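Local atomic coordinates of tryptophanyl-tRNA synthetase (Cryptosporidium parvum Iowa II, PDB entry 3HV0), a protein that probably catalyses the ATP-dependent joining of L-tryptophan to tRNA(Trp), releasing AMP and diphosphate, as a class I aminoacyl-tRNA synthetase. Residues D34-M39 with H49-N54; E40-Q45 with V68-E73; N138-I143 with E367-D372. One frame throughout, in Å; residues are numbered along the deposited sequence.

Contact 1 (D34-M39 with H49-N54); sequences DMIERM and HFFRRN
I36 and M39, one helical turn apart on helix 33-43, both lean on the F51 ring of the short helix 49-52. The I36 and F51 side chains lie alongside each other and point opposite ways. The end of the isoleucine reaches the base of the phenylalanine: I36 CD1 lies 3.9 Å from F51 CB. One carbon back, I36 CG1 meets the near side of the ring at F51 CD1, also 3.9 Å away. CG1 of I36 is beside the backbone N (chi1 -65°), and this carries the longer branch across to F51. M39 works at the far end of the ring. Its SD is 4.2 Å from F51 CZ. Measured from the ring centroid, the sulfur lies 53° off the normal, so this Met-aromatic contact is oblique. I36 and M39 thus touch the ring at different points along its length. M39 also touches F62 and L66 of helix 62-70 and Y101, T105 and F106 of helix 93-106. R52 and R53 are turned to another task and form salt bridges with D327. The contact therefore rests on dispersion and on burying hydrocarbon and sulfur, and no hydrogen bond across it sets an orientation.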
loop_
_atom_site.group_PDB
_atom_site.type_symbol
_atom_site.label_atom_id
_atom_site.label_comp_id
_atom_site.label_asym_id
_atom_site.label_seq_id
_atom_site.Cartn_x
_atom_site.Cartn_y
_atom_site.Cartn_z
ATOM N N ASP A 34 15.243 -37.439 11.469
ATOM C CA ASP A 34 13.907 -37.978 11.293
ATOM C C ASP A 34 13.155 -37.153 10.250
ATOM O O ASP A 34 12.708 -37.677 9.236
ATOM C CB ASP A 34 13.160 -38.002 12.626
ATOM C CG ASP A 34 13.731 -39.031 13.607
ATOM O OD1 ASP A 34 14.699 -39.743 13.251
ATOM O OD2 ASP A 34 13.207 -39.133 14.744
ATOM N N MET A 35 13.051 -35.852 10.472
ATOM C CA MET A 35 12.387 -34.990 9.500
ATOM C C MET A 35 12.952 -35.152 8.092
ATOM O O MET A 35 12.191 -35.151 7.123
ATOM C CB MET A 35 12.505 -33.522 9.898
ATOM C CG MET A 35 11.278 -32.949 10.509
ATOM S SD MET A 35 11.609 -31.241 10.951
ATOM C CE MET A 35 12.168 -31.492 12.648
ATOM N N ILE A 36 14.276 -35.266 7.978
ATOM C CA ILE A 36 14.933 -35.337 6.665
ATOM C C ILE A 36 14.712 -36.698 6.028
ATOM O O ILE A 36 14.356 -36.792 4.855
ATOM C CB ILE A 36 16.442 -35.049 6.750
ATOM C CG1 ILE A 36 16.687 -33.607 7.205
ATOM C CG2 ILE A 36 17.101 -35.273 5.394
ATOM C CD1 ILE A 36 18.106 -33.345 7.642
ATOM N N GLU A 37 14.926 -37.751 6.805
ATOM C CA GLU A 37 14.604 -39.096 6.354
ATOM C C GLU A 37 13.124 -39.141 5.946
ATOM O O GLU A 37 12.795 -39.727 4.915
ATOM C CB GLU A 37 14.912 -40.133 7.448
ATOM C CG GLU A 37 14.786 -41.582 6.987
ATOM C CD GLU A 37 14.898 -42.605 8.126
ATOM O OE1 GLU A 37 14.572 -42.278 9.289
ATOM O OE2 GLU A 37 15.293 -43.757 7.849
ATOM N N ARG A 38 12.250 -38.485 6.723
ATOM C CA ARG A 38 10.791 -38.566 6.503
ATOM C C ARG A 38 10.434 -38.053 5.121
ATOM O O ARG A 38 9.537 -38.581 4.466
ATOM C CB ARG A 38 10.007 -37.831 7.605
ATOM C CG ARG A 38 8.464 -37.763 7.404
ATOM C CD ARG A 38 7.681 -37.706 8.743
ATOM N NE ARG A 38 6.415 -36.971 8.660
ATOM C CZ ARG A 38 6.207 -35.736 9.138
ATOM N NH1 ARG A 38 7.183 -35.058 9.753
ATOM N NH2 ARG A 38 5.013 -35.159 8.995
ATOM N N MET A 39 11.186 -37.050 4.683
ATOM C CA MET A 39 11.031 -36.444 3.373
ATOM C C MET A 39 11.512 -37.331 2.225
ATOM O O MET A 39 10.737 -37.619 1.313
ATOM C CB MET A 39 11.788 -35.114 3.348
ATOM C CG MET A 39 12.126 -34.615 1.977
ATOM S SD MET A 39 12.183 -32.842 2.005
ATOM C CE MET A 39 12.121 -32.537 0.240
ATOM N N HIS A 49 21.812 -31.580 -0.337
ATOM C CA HIS A 49 22.904 -31.450 0.618
ATOM C C HIS A 49 22.806 -30.238 1.575
ATOM O O HIS A 49 23.384 -30.294 2.653
ATOM C CB HIS A 49 24.280 -31.520 -0.084
ATOM C CG HIS A 49 24.513 -30.440 -1.094
ATOM N ND1 HIS A 49 24.057 -30.523 -2.391
ATOM C CD2 HIS A 49 25.157 -29.254 -0.996
ATOM C CE1 HIS A 49 24.409 -29.434 -3.049
ATOM N NE2 HIS A 49 25.081 -28.651 -2.224
ATOM N N PHE A 50 22.060 -29.178 1.255
ATOM C CA PHE A 50 21.886 -28.108 2.262
ATOM C C PHE A 50 21.246 -28.618 3.559
ATOM O O PHE A 50 21.269 -27.933 4.591
ATOM C CB PHE A 50 21.070 -26.910 1.743
ATOM C CG PHE A 50 21.714 -26.175 0.597
ATOM C CD1 PHE A 50 23.084 -26.252 0.352
ATOM C CD2 PHE A 50 20.949 -25.405 -0.249
ATOM C CE1 PHE A 50 23.642 -25.592 -0.713
ATOM C CE2 PHE A 50 21.523 -24.735 -1.301
ATOM C CZ PHE A 50 22.864 -24.832 -1.535
ATOM N N PHE A 51 20.653 -29.800 3.505
ATOM C CA PHE A 51 20.111 -30.406 4.693
ATOM C C PHE A 51 21.254 -31.020 5.482
ATOM O O PHE A 51 21.505 -30.617 6.621
ATOM C CB PHE A 51 19.105 -31.486 4.332
ATOM C CG PHE A 51 17.721 -30.970 3.974
ATOM C CD1 PHE A 51 16.911 -30.385 4.937
ATOM C CD2 PHE A 51 17.201 -31.159 2.697
ATOM C CE1 PHE A 51 15.644 -29.986 4.630
ATOM C CE2 PHE A 51 15.929 -30.757 2.392
ATOM C CZ PHE A 51 15.153 -30.175 3.357
ATOM N N ARG A 52 21.959 -31.966 4.855
ATOM C CA ARG A 52 23.088 -32.677 5.475
ATOM C C ARG A 52 24.122 -31.739 6.098
ATOM O O ARG A 52 24.637 -32.008 7.175
ATOM C CB ARG A 52 23.808 -33.584 4.456
ATOM C CG ARG A 52 22.875 -34.438 3.585
ATOM C CD ARG A 52 23.596 -35.646 2.960
ATOM N NE ARG A 52 24.692 -35.253 2.066
ATOM C CZ ARG A 52 24.577 -34.936 0.768
ATOM N NH1 ARG A 52 23.394 -34.935 0.145
ATOM N NH2 ARG A 52 25.672 -34.612 0.078
ATOM N N ARG A 53 24.423 -30.639 5.422
ATOM C CA ARG A 53 25.488 -29.742 5.858
ATOM C C ARG A 53 24.974 -28.682 6.847
ATOM O O ARG A 53 25.731 -27.815 7.267
ATOM C CB ARG A 53 26.131 -29.043 4.645
ATOM C CG ARG A 53 26.443 -29.920 3.427
ATOM C CD ARG A 53 27.777 -30.578 3.525
ATOM N NE ARG A 53 28.037 -31.537 2.439
ATOM C CZ ARG A 53 28.477 -31.218 1.220
ATOM N NH1 ARG A 53 28.697 -29.938 0.875
ATOM N NH2 ARG A 53 28.690 -32.186 0.337
ATOM N N ASN A 54 23.688 -28.748 7.190
ATOM C CA ASN A 54 23.023 -27.761 8.084
ATOM C C ASN A 54 23.137 -26.308 7.601
ATOM O O ASN A 54 23.366 -25.382 8.382
ATOM C CB ASN A 54 23.513 -27.895 9.543
ATOM C CG ASN A 54 23.393 -29.325 10.079
ATOM O OD1 ASN A 54 22.334 -29.941 10.021
ATOM N ND2 ASN A 54 24.489 -29.855 10.593
#

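Contact 2 (E40-Q45 with V68-E73); sequences ERLTGQ and VYEKGE
The first torsion of E70 (chi1 -83°) sets its CG beside the backbone N, against the end of L42; the chain beyond CG is extended. Y69 turns the other way, CG anti to the backbone N (chi1 -161°), and sends its ring past the L42 backbone toward T43. The L42 side chain lies roughly perpendicular to that of E70. Both leucine methyls rest on the same methylene: L42 CD2 is 3.5 Å and L42 CD1 3.9 Å from E70 CG. The apolar stem of the glutamate does the touching here, while its carboxylate makes a salt bridge with R38, on the preceding turn of the L42 helix. The tyrosine offers its ring edge to a carbonyl, with Y69 CE2 3.8 Å from L42 O and the oxygen near the ring plane. The contact joins the C-terminal parts of helix 33-43 and helix 62-70 at the protein surface. Helix 62-70 finishes in a Schellman motif, with G72 at positive phi. Its bonds are E73 N to V68 O and G72 N to Y69 O. K71 N also reaches V68 O, from the opposite face of its plane to E73 N. Within 40-45, T43 OG1 accepts from Q45 N (3.3 Å, with an N-H...O angle of 160°), an ST turn. T43 CG2 touches Y69 CE2 more loosely, at 4.4 Å, oblique to the ring. F106 of helix 93-106 packs edge-to-face with the Y69 ring and also touches T43.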
loop_
_atom_site.group_PDB
_atom_site.type_symbol
_atom_site.label_atom_id
_atom_site.label_comp_id
_atom_site.label_asym_id
_atom_site.label_seq_id
_atom_site.Cartn_x
_atom_site.Cartn_y
_atom_site.Cartn_z
ATOM N N GLU A 40 12.786 -37.726 2.254
ATOM C CA GLU A 40 13.368 -38.589 1.216
ATOM C C GLU A 40 12.473 -39.801 0.975
ATOM O O GLU A 40 12.280 -40.232 -0.163
ATOM C CB GLU A 40 14.756 -39.103 1.631
ATOM C CG GLU A 40 15.854 -38.053 1.801
ATOM C CD GLU A 40 17.239 -38.677 1.984
ATOM O OE1 GLU A 40 17.316 -39.868 2.347
ATOM O OE2 GLU A 40 18.258 -37.985 1.754
ATOM N N ARG A 41 11.948 -40.346 2.071
ATOM C CA ARG A 41 10.968 -41.447 2.058
ATOM C C ARG A 41 9.771 -41.097 1.177
ATOM O O ARG A 41 9.295 -41.913 0.391
ATOM C CB ARG A 41 10.459 -41.678 3.489
ATOM C CG ARG A 41 10.101 -43.083 3.843
ATOM C CD ARG A 41 11.095 -43.664 4.839
ATOM N NE ARG A 41 10.956 -43.096 6.183
ATOM C CZ ARG A 41 11.611 -43.526 7.265
ATOM N NH1 ARG A 41 12.475 -44.539 7.192
ATOM N NH2 ARG A 41 11.404 -42.935 8.438
ATOM N N LEU A 42 9.323 -39.852 1.320
ATOM C CA LEU A 42 8.059 -39.362 0.776
ATOM C C LEU A 42 8.139 -38.761 -0.636
ATOM O O LEU A 42 7.098 -38.441 -1.214
ATOM C CB LEU A 42 7.511 -38.284 1.723
ATOM C CG LEU A 42 5.999 -38.148 1.890
ATOM C CD1 LEU A 42 5.365 -39.477 2.344
ATOM C CD2 LEU A 42 5.732 -37.044 2.888
ATOM N N THR A 43 9.344 -38.580 -1.181
ATOM C CA THR A 43 9.488 -38.021 -2.537
ATOM C C THR A 43 10.265 -38.883 -3.524
ATOM O O THR A 43 10.234 -38.612 -4.722
ATOM C CB THR A 43 10.165 -36.647 -2.503
ATOM O OG1 THR A 43 11.522 -36.791 -2.063
ATOM C CG2 THR A 43 9.410 -35.713 -1.574
ATOM N N GLY A 44 10.975 -39.893 -3.025
ATOM C CA GLY A 44 11.791 -40.774 -3.870
ATOM C C GLY A 44 13.071 -40.102 -4.329
ATOM O O GLY A 44 13.788 -40.620 -5.174
ATOM N N GLN A 45 13.355 -38.919 -3.787
ATOM C CA GLN A 45 14.615 -38.268 -4.075
ATOM C C GLN A 45 15.447 -38.219 -2.810
ATOM O O GLN A 45 14.924 -38.071 -1.715
ATOM C CB GLN A 45 14.396 -36.901 -4.689
ATOM C CG GLN A 45 14.153 -36.920 -6.207
ATOM C CD GLN A 45 13.813 -35.523 -6.760
ATOM O OE1 GLN A 45 14.336 -34.497 -6.289
ATOM N NE2 GLN A 45 12.928 -35.482 -7.756
ATOM N N VAL A 68 0.873 -32.683 5.265
ATOM C CA VAL A 68 0.008 -32.326 4.143
ATOM C C VAL A 68 0.359 -33.102 2.886
ATOM O O VAL A 68 -0.521 -33.622 2.214
ATOM C CB VAL A 68 0.067 -30.788 3.862
ATOM C CG1 VAL A 68 -0.175 -30.475 2.398
ATOM C CG2 VAL A 68 -0.936 -30.076 4.741
ATOM N N TYR A 69 1.646 -33.185 2.572
ATOM C CA TYR A 69 2.082 -33.902 1.377
ATOM C C TYR A 69 1.868 -35.415 1.555
ATOM O O TYR A 69 1.588 -36.127 0.589
ATOM C CB TYR A 69 3.535 -33.582 1.050
ATOM C CG TYR A 69 3.913 -33.907 -0.380
ATOM C CD1 TYR A 69 3.541 -33.069 -1.423
ATOM C CD2 TYR A 69 4.650 -35.049 -0.690
ATOM C CE1 TYR A 69 3.897 -33.358 -2.743
ATOM C CE2 TYR A 69 5.006 -35.353 -2.004
ATOM C CZ TYR A 69 4.626 -34.510 -3.021
ATOM O OH TYR A 69 4.978 -34.815 -4.317
ATOM N N GLU A 70 1.978 -35.886 2.800
ATOM C CA GLU A 70 1.649 -37.272 3.158
ATOM C C GLU A 70 0.221 -37.635 2.776
ATOM O O GLU A 70 -0.053 -38.776 2.406
ATOM C CB GLU A 70 1.805 -37.519 4.673
ATOM C CG GLU A 70 3.228 -37.815 5.164
ATOM C CD GLU A 70 3.321 -38.052 6.681
ATOM O OE1 GLU A 70 2.620 -38.969 7.204
ATOM O OE2 GLU A 70 4.122 -37.314 7.326
ATOM N N LYS A 71 -0.678 -36.658 2.885
ATOM C CA LYS A 71 -2.120 -36.869 2.673
ATOM C C LYS A 71 -2.558 -36.732 1.209
ATOM O O LYS A 71 -3.748 -36.763 0.918
ATOM C CB LYS A 71 -2.917 -35.867 3.531
ATOM N N GLY A 72 -1.609 -36.556 0.294
ATOM C CA GLY A 72 -1.930 -36.280 -1.105
ATOM C C GLY A 72 -2.302 -34.834 -1.428
ATOM O O GLY A 72 -2.642 -34.542 -2.568
ATOM N N GLU A 73 -2.233 -33.932 -0.450
ATOM C CA GLU A 73 -2.644 -32.523 -0.664
ATOM C C GLU A 73 -1.500 -31.668 -1.171
ATOM O O GLU A 73 -0.356 -31.896 -0.813
ATOM C CB GLU A 73 -3.160 -31.901 0.629
ATOM C CG GLU A 73 -4.221 -32.724 1.330
ATOM C CD GLU A 73 -5.066 -31.905 2.294
ATOM O OE1 GLU A 73 -4.763 -30.690 2.509
ATOM O OE2 GLU A 73 -6.042 -32.484 2.827
#

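Contact 3 (N138-I143 with E367-D372); sequences NMKDII and EAINDD
I369 reaches from the link between helices 344-367 and 371-378 onto K140 and I143 of helix 128-143. The contacts across the segments are mainly apolar. I143 and I369 meet obliquely, with I143 CG2 3.5 Å from I369 CD1. The CG2 branch of I369 is anti to its backbone N, and it lies against the lysine stem, 3.9 Å from K140 CG. K140 and I369 run past each other, pointing opposite ways, so the aliphatic part of the lysine lies alongside the isoleucine. Further along, the stem passes the I369 carbonyl, with K140 CE 3.9 Å from I369 O. Among the charged groups, K140 NZ stays 5.4 Å from D371 OD1. That spacing would allow a mild attraction at most. K140 NZ also has a weak, long ion pair with E137. N370 is the N-cap of helix 371-378, and its OD1 accepts from V373 N. D141 forms a salt bridge with R366 at the end of helix 344-367. Helix 128-143 belongs to the crossover between the parallel strands 110-114 and 152-156 of the Rossmann-type catalytic core. I142 packs on both strands, while I143 touches I154 together with V373 and F377, so the helix lies between these strands on one side and helix 371-378 on another.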
loop_
_atom_site.group_PDB
_atom_site.type_symbol
_atom_site.label_atom_id
_atom_site.label_comp_id
_atom_site.label_asym_id
_atom_site.label_seq_id
_atom_site.Cartn_x
_atom_site.Cartn_y
_atom_site.Cartn_z
ATOM N N ASN A 138 17.326 -8.785 -12.062
ATOM C CA ASN A 138 17.291 -9.827 -11.019
ATOM C C ASN A 138 16.409 -11.029 -11.378
ATOM O O ASN A 138 16.793 -12.158 -11.098
ATOM C CB ASN A 138 16.839 -9.236 -9.690
ATOM C CG ASN A 138 17.934 -8.422 -8.995
ATOM O OD1 ASN A 138 17.820 -8.145 -7.809
ATOM N ND2 ASN A 138 18.995 -8.037 -9.724
ATOM N N MET A 139 15.251 -10.791 -12.005
ATOM C CA MET A 139 14.376 -11.882 -12.469
ATOM C C MET A 139 15.084 -12.835 -13.409
ATOM O O MET A 139 14.871 -14.047 -13.331
ATOM C CB MET A 139 13.147 -11.363 -13.222
ATOM C CG MET A 139 12.179 -10.588 -12.381
ATOM S SD MET A 139 10.561 -10.367 -13.141
ATOM C CE MET A 139 10.422 -11.928 -14.021
ATOM N N LYS A 140 15.894 -12.282 -14.305
ATOM C CA LYS A 140 16.678 -13.084 -15.236
ATOM C C LYS A 140 17.634 -14.027 -14.496
ATOM O O LYS A 140 17.759 -15.215 -14.844
ATOM C CB LYS A 140 17.479 -12.189 -16.199
ATOM C CG LYS A 140 16.639 -11.326 -17.119
ATOM C CD LYS A 140 17.491 -10.340 -17.911
ATOM C CE LYS A 140 16.727 -9.846 -19.141
ATOM N NZ LYS A 140 17.426 -8.768 -19.901
ATOM N N ASP A 141 18.326 -13.495 -13.496
ATOM C CA ASP A 141 19.186 -14.325 -12.663
ATOM C C ASP A 141 18.344 -15.375 -11.953
ATOM O O ASP A 141 18.780 -16.497 -11.758
ATOM C CB ASP A 141 19.881 -13.497 -11.580
ATOM C CG ASP A 141 20.810 -12.439 -12.126
ATOM O OD1 ASP A 141 21.038 -11.440 -11.400
ATOM O OD2 ASP A 141 21.327 -12.599 -13.245
ATOM N N ILE A 142 17.145 -14.984 -11.519
ATOM C CA ILE A 142 16.286 -15.906 -10.782
ATOM C C ILE A 142 15.820 -17.023 -11.711
ATOM O O ILE A 142 15.940 -18.201 -11.363
ATOM C CB ILE A 142 15.119 -15.191 -10.087
ATOM C CG1 ILE A 142 15.659 -14.393 -8.901
ATOM C CG2 ILE A 142 14.060 -16.197 -9.603
ATOM C CD1 ILE A 142 14.691 -13.419 -8.292
ATOM N N ILE A 143 15.349 -16.660 -12.901
ATOM C CA ILE A 143 14.885 -17.653 -13.891
ATOM C C ILE A 143 16.031 -18.558 -14.355
ATOM O O ILE A 143 15.824 -19.738 -14.670
ATOM C CB ILE A 143 14.222 -16.971 -15.107
ATOM C CG1 ILE A 143 12.924 -16.279 -14.681
ATOM C CG2 ILE A 143 13.926 -17.974 -16.219
ATOM C CD1 ILE A 143 12.497 -15.177 -15.607
ATOM N N GLU A 367 21.645 -16.052 -20.583
ATOM C CA GLU A 367 21.591 -15.586 -21.977
ATOM C C GLU A 367 20.326 -16.058 -22.689
ATOM O O GLU A 367 19.931 -15.455 -23.676
ATOM C CB GLU A 367 22.792 -16.034 -22.815
ATOM C CG GLU A 367 24.158 -15.807 -22.221
ATOM C CD GLU A 367 25.290 -16.152 -23.180
ATOM O OE1 GLU A 367 25.432 -15.474 -24.212
ATOM O OE2 GLU A 367 26.050 -17.104 -22.901
ATOM N N ALA A 368 19.710 -17.133 -22.195
ATOM C CA ALA A 368 18.488 -17.684 -22.788
ATOM C C ALA A 368 17.223 -17.034 -22.253
ATOM O O ALA A 368 16.133 -17.544 -22.469
ATOM C CB ALA A 368 18.421 -19.181 -22.554
ATOM N N ILE A 369 17.358 -15.912 -21.563
ATOM C CA ILE A 369 16.223 -15.271 -20.932
ATOM C C ILE A 369 15.937 -13.931 -21.601
ATOM O O ILE A 369 16.694 -12.981 -21.454
ATOM C CB ILE A 369 16.480 -15.075 -19.421
ATOM C CG1 ILE A 369 16.968 -16.392 -18.820
ATOM C CG2 ILE A 369 15.231 -14.557 -18.714
ATOM C CD1 ILE A 369 16.865 -16.460 -17.340
ATOM N N ASN A 370 14.823 -13.876 -22.325
ATOM C CA ASN A 370 14.347 -12.665 -23.002
ATOM C C ASN A 370 13.004 -12.224 -22.398
ATOM O O ASN A 370 12.468 -12.907 -21.526
ATOM C CB ASN A 370 14.226 -12.923 -24.511
ATOM C CG ASN A 370 13.387 -14.147 -24.828
ATOM O OD1 ASN A 370 12.417 -14.438 -24.137
ATOM N ND2 ASN A 370 13.768 -14.879 -25.863
ATOM N N ASP A 371 12.464 -11.097 -22.862
ATOM C CA ASP A 371 11.176 -10.586 -22.364
ATOM C C ASP A 371 10.023 -11.563 -22.560
ATOM O O ASP A 371 9.061 -11.538 -21.816
ATOM C CB ASP A 371 10.815 -9.258 -23.027
ATOM C CG ASP A 371 11.694 -8.126 -22.573
ATOM O OD1 ASP A 371 12.274 -8.244 -21.478
ATOM O OD2 ASP A 371 11.806 -7.118 -23.308
ATOM N N ASP A 372 10.127 -12.434 -23.550
ATOM C CA ASP A 372 9.095 -13.423 -23.773
ATOM C C ASP A 372 9.111 -14.505 -22.708
ATOM O O ASP A 372 8.057 -15.034 -22.341
ATOM C CB ASP A 372 9.243 -14.076 -25.136
ATOM C CG ASP A 372 7.975 -14.735 -25.583
ATOM O OD1 ASP A 372 6.928 -14.037 -25.554
ATOM O OD2 ASP A 372 8.022 -15.933 -25.962
#

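This chain is the C-terminal piece of a longer protein and carries the class I catalytic core. Contacts 1 and 2 share helix 33-43, and their segments alternate along the chain. Their centres are 14 Å apart, and R38 NE to E70 OE2, at 2.7 Å, joins them. Contact 1 is buried and contact 2 is at the surface, yet both border helix 93-106. Contact 3 is separate: its centre is 31 Å from each of the others, and its nearest atoms are about 13 Å from contact 1 and about 17 Å from contact 2. The residues around the bound tryptophan fall between positions 78 and 234. Contacts 1 and 2 precede that span; contact 3 ties a helix inside it to the C-terminal helices.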